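Mannose-specific lectin 3 chain 1 (PDB 3MEZ) probably binds mannose and, as part of a heterotetramer of two kinds of bulb-type lectin domain, probably agglutinates trypsin-treated rabbit erythrocytes weakly. Local coordinates at residues L34-G39 with P93-T98. Residues are numbered along the deposited sequence; the frame is centred on the assembly and turned at random.
Sequences LYNEAG and PDQHVT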
# COMPACT_ATOMS: atom_id res chain seq x y z
N LEU A 34 16.70 -11.23 -19.36
CA LEU A 34 15.89 -10.29 -18.61
C LEU A 34 16.20 -8.89 -19.11
O LEU A 34 17.32 -8.45 -18.97
CB LEU A 34 16.27 -10.30 -17.15
CG LEU A 34 15.29 -9.95 -16.03
CD1 LEU A 34 15.92 -9.22 -14.91
CD2 LEU A 34 14.03 -9.30 -16.45
N TYR A 35 15.23 -8.22 -19.71
CA TYR A 35 15.41 -6.85 -20.11
C TYR A 35 14.68 -5.96 -19.14
O TYR A 35 13.53 -6.11 -18.91
CB TYR A 35 14.92 -6.57 -21.53
CG TYR A 35 15.64 -7.29 -22.60
CD1 TYR A 35 15.18 -8.49 -23.06
CD2 TYR A 35 16.75 -6.76 -23.18
CE1 TYR A 35 15.83 -9.14 -24.06
CE2 TYR A 35 17.40 -7.41 -24.19
CZ TYR A 35 16.94 -8.60 -24.63
OH TYR A 35 17.60 -9.26 -25.61
N ASN A 36 15.40 -5.04 -18.56
CA ASN A 36 14.85 -4.14 -17.62
C ASN A 36 15.65 -2.87 -17.52
O ASN A 36 16.48 -2.61 -18.30
CB ASN A 36 14.72 -4.80 -16.27
CG ASN A 36 16.02 -5.06 -15.62
OD1 ASN A 36 17.02 -4.51 -15.95
ND2 ASN A 36 16.00 -5.93 -14.69
N GLU A 37 15.35 -2.10 -16.51
CA GLU A 37 16.08 -0.91 -16.15
C GLU A 37 16.82 -1.02 -14.87
O GLU A 37 16.93 -0.06 -14.18
CB GLU A 37 15.14 0.23 -15.97
CG GLU A 37 14.78 0.89 -17.20
CD GLU A 37 13.40 1.42 -17.13
OE1 GLU A 37 12.82 1.69 -18.19
OE2 GLU A 37 12.89 1.57 -16.01
N ALA A 38 17.24 -2.19 -14.46
CA ALA A 38 17.75 -2.31 -13.12
C ALA A 38 18.88 -3.29 -12.99
O ALA A 38 19.10 -3.82 -11.94
CB ALA A 38 16.64 -2.63 -12.16
N GLY A 39 19.56 -3.57 -14.08
CA GLY A 39 20.55 -4.59 -14.03
C GLY A 39 19.90 -5.83 -14.58
O GLY A 39 18.97 -6.34 -14.01
N PRO A 93 7.36 -6.15 -9.48
CA PRO A 93 7.47 -4.70 -9.61
C PRO A 93 8.90 -4.20 -9.44
O PRO A 93 9.20 -3.12 -9.82
CB PRO A 93 6.56 -4.15 -8.53
CG PRO A 93 6.09 -5.22 -7.80
CD PRO A 93 6.44 -6.51 -8.41
N ASP A 94 9.75 -5.06 -8.90
CA ASP A 94 11.18 -4.83 -8.81
C ASP A 94 11.94 -5.03 -10.12
O ASP A 94 13.09 -4.78 -10.18
CB ASP A 94 11.84 -5.61 -7.67
CG ASP A 94 11.70 -7.11 -7.81
OD1 ASP A 94 11.07 -7.57 -8.73
OD2 ASP A 94 12.20 -7.81 -6.96
N GLN A 95 11.23 -5.48 -11.13
CA GLN A 95 11.76 -5.79 -12.44
C GLN A 95 12.74 -6.97 -12.43
O GLN A 95 13.62 -7.03 -13.20
CB GLN A 95 12.42 -4.57 -13.06
CG GLN A 95 11.56 -3.35 -13.23
CD GLN A 95 12.35 -2.14 -13.69
OE1 GLN A 95 13.28 -2.25 -14.40
NE2 GLN A 95 11.98 -1.00 -13.21
N HIS A 96 12.52 -7.88 -11.51
CA HIS A 96 13.31 -9.08 -11.40
C HIS A 96 12.43 -10.32 -11.32
O HIS A 96 11.32 -10.22 -10.98
CB HIS A 96 14.25 -9.00 -10.20
CG HIS A 96 15.54 -8.36 -10.53
ND1 HIS A 96 15.87 -7.10 -10.11
CD2 HIS A 96 16.56 -8.78 -11.31
CE1 HIS A 96 17.05 -6.78 -10.59
NE2 HIS A 96 17.48 -7.78 -11.33
N VAL A 97 13.00 -11.47 -11.63
CA VAL A 97 12.28 -12.70 -11.52
C VAL A 97 12.78 -13.42 -10.28
O VAL A 97 13.92 -13.72 -10.16
CB VAL A 97 12.49 -13.62 -12.74
CG1 VAL A 97 11.76 -14.91 -12.57
CG2 VAL A 97 12.08 -12.94 -13.99
N THR A 98 11.87 -13.70 -9.39
CA THR A 98 12.11 -14.42 -8.16
C THR A 98 11.26 -15.70 -8.13
O THR A 98 10.13 -15.69 -8.50
CB THR A 98 11.77 -13.59 -6.91
OG1 THR A 98 12.46 -12.36 -6.92
CG2 THR A 98 12.12 -14.31 -5.72
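In this bulb-type lectin domain, built from three small antiparallel sheets, the hairpin turn that follows strand 32-35 meets the loop entering strand 97-106, so the contact joins two of the sheets through their loops. Two amide side chains, Asn36 and Gln95, do most of the work. Asn36 ND2 donates to Gln95 O at 3.0 Å and, within its own turn, to Gly39 O at 3.1 Å; both acceptors lie close to the plane of the Asn36 amide, which is thereby held against rotation. Asn36 OD1 accepts from Ala38 N at 2.8 Å, the donor standing above the carbonyl plane, and this closes an Asx turn; CG sits between the backbone N and carbonyl carbon (chi1 69°), which folds the amide back over its own turn. Gln95 answers from the opposite segment: its chain is extended beyond CG, and Gln95 OE1 accepts from Glu37 N (3.0 Å), with the donor nearly on the line of the C=O bond. The two amide planes stand 71° apart. The His96 ring lies beside this pair, with Asn36 ND2 over one face toward the rim, Ala38 O at its edge, and a weak bond from His96 NE2 to Gly39 O (3.4 Å). Leu34 CD1 packs on His96 CD2 at 3.7 Å and on Gln95 O; Leu34 also touches Phe24 of strand 22-26, and both Leu34 and His96 meet Thr111 of the chain 2 subunit. On the loop side, Asp94 OD1 accepts from His96 N in a second Asx turn. Each segment thus lends one side-chain amide to the other's backbone, and the joint is fixed by two neutral amide hydrogen bonds, with a weaker one from His96 and the buried Leu34 methyl set against the His96 ring.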